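Local coordinates for protein pyridine nucleotide-disulphide oxidoreductase dimerisation region (Escherichia coli BL21, PDB 6KYY) that is a hypochlorous acid-induced flavoprotein disulfide reductase that carries FAD, binds copper(II) and probably helps the cell withstand reactive chlorine stress, at residues P343-V348 against S400-D405. Numbering follows the deposited sequence.
Sequences PPLSRV and SLLCVD
The carbonyl oxygen of P344 is gripped by two groups: the amide of C403, with 3.2 Å from C403 N to P344 O and a bent N-H...O angle of 138°, and the hydroxyl of S406, which opens helix 406-418 and whose single proton is shared between P344 O and C403 O. Two residues along, S346 and L401 form an antiparallel hydrogen-bonded pair. S346 N reaches L401 O at 2.8 Å in an almost straight bond, its donor tilted from the carbonyl plane, and L401 N returns to S346 O at 2.9 Å. L345-L402 and R347-S400 are the non-hydrogen-bonded pairs on either side, and their side chains share one face. There L345 and L402 cross at about a right angle. With CG anti to the backbone N (chi1 -174°), L402 brings CD1 to 3.6 Å from L345 CB, and the same methyl lies against P343 O. R347 lays its CD beside S400 OG at 3.3 Å, while its guanidinium forms a salt bridge to E204 through NE and bonds G349 O through NH1. Where the pairing ends, P343, which follows a cis peptide bond, rests CB on the C403-V404 peptide, 3.4 Å from C403 C. The contact joins neighbouring strands 345-349 and 396-402 in the antiparallel sheet of the dimerisation domain, flanked by strands 337-339 and 384-390. Helix 206-218 packs against the face bearing L345 and L402, whereas helix 406-418 lies over S346 and L401.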
# COMPACT_ATOMS: atom_id res chain seq x y z
N PRO B 343 13.36 -0.36 -3.18
CA PRO B 343 12.06 -0.58 -2.53
C PRO B 343 12.17 -0.84 -1.03
O PRO B 343 13.19 -1.36 -0.57
CB PRO B 343 11.53 -1.81 -3.26
CG PRO B 343 12.76 -2.58 -3.60
CD PRO B 343 13.87 -1.58 -3.82
N PRO B 344 11.14 -0.47 -0.28
CA PRO B 344 11.20 -0.61 1.18
C PRO B 344 11.20 -2.06 1.64
O PRO B 344 10.65 -2.95 0.99
CB PRO B 344 9.95 0.13 1.67
CG PRO B 344 9.06 0.24 0.47
CD PRO B 344 9.95 0.28 -0.72
N LEU B 345 11.84 -2.29 2.79
CA LEU B 345 11.98 -3.61 3.39
C LEU B 345 11.08 -3.69 4.62
O LEU B 345 11.35 -3.03 5.63
CB LEU B 345 13.44 -3.87 3.77
CG LEU B 345 13.85 -5.23 4.35
CD1 LEU B 345 13.75 -5.25 5.88
CD2 LEU B 345 13.04 -6.37 3.74
N SER B 346 10.03 -4.49 4.53
CA SER B 346 9.08 -4.68 5.62
C SER B 346 9.19 -6.10 6.17
O SER B 346 9.47 -7.05 5.43
CB SER B 346 7.65 -4.40 5.16
OG SER B 346 7.48 -3.03 4.86
N ARG B 347 8.98 -6.24 7.48
CA ARG B 347 9.27 -7.50 8.15
C ARG B 347 8.31 -7.72 9.32
O ARG B 347 7.85 -6.77 9.95
CB ARG B 347 10.71 -7.54 8.65
CG ARG B 347 11.73 -7.90 7.58
CD ARG B 347 12.41 -9.21 7.91
NE ARG B 347 13.03 -9.17 9.23
CZ ARG B 347 12.73 -10.01 10.22
NH1 ARG B 347 11.81 -10.95 10.04
NH2 ARG B 347 13.34 -9.89 11.39
N VAL B 348 8.04 -8.99 9.59
CA VAL B 348 7.30 -9.41 10.77
C VAL B 348 7.70 -10.85 11.06
O VAL B 348 8.05 -11.60 10.14
CB VAL B 348 5.77 -9.26 10.58
CG1 VAL B 348 5.26 -10.22 9.53
CG2 VAL B 348 5.03 -9.46 11.90
N SER B 400 9.57 -11.67 4.91
CA SER B 400 10.51 -10.63 4.49
C SER B 400 9.97 -10.06 3.18
O SER B 400 10.09 -10.69 2.12
CB SER B 400 11.91 -11.20 4.31
OG SER B 400 12.50 -11.52 5.56
N LEU B 401 9.37 -8.89 3.24
CA LEU B 401 8.73 -8.26 2.09
C LEU B 401 9.60 -7.10 1.63
O LEU B 401 9.51 -5.99 2.17
CB LEU B 401 7.31 -7.82 2.44
CG LEU B 401 6.40 -8.97 2.88
CD1 LEU B 401 4.95 -8.52 2.96
CD2 LEU B 401 6.53 -10.16 1.93
N LEU B 402 10.47 -7.37 0.66
CA LEU B 402 11.34 -6.36 0.06
C LEU B 402 10.74 -6.01 -1.30
O LEU B 402 11.10 -6.58 -2.33
CB LEU B 402 12.76 -6.89 -0.07
CG LEU B 402 13.83 -5.91 -0.55
CD1 LEU B 402 13.78 -4.62 0.24
CD2 LEU B 402 15.21 -6.54 -0.47
N CYS B 403 9.81 -5.06 -1.29
CA CYS B 403 9.08 -4.70 -2.50
C CYS B 403 8.59 -3.27 -2.38
O CYS B 403 8.65 -2.66 -1.31
CB CYS B 403 7.91 -5.65 -2.73
SG CYS B 403 7.03 -6.05 -1.22
N VAL B 404 8.11 -2.74 -3.50
CA VAL B 404 7.40 -1.47 -3.46
C VAL B 404 6.08 -1.67 -2.72
O VAL B 404 5.42 -2.71 -2.86
CB VAL B 404 7.16 -0.94 -4.88
CG1 VAL B 404 8.40 -0.21 -5.39
CG2 VAL B 404 6.79 -2.07 -5.82
N ASP B 405 5.72 -0.68 -1.90
CA ASP B 405 4.52 -0.74 -1.05
C ASP B 405 4.59 -1.90 -0.05
O ASP B 405 3.56 -2.45 0.35
CB ASP B 405 3.24 -0.84 -1.89
CG ASP B 405 2.76 0.51 -2.37
OD1 ASP B 405 2.83 1.47 -1.58
OD2 ASP B 405 2.31 0.61 -3.53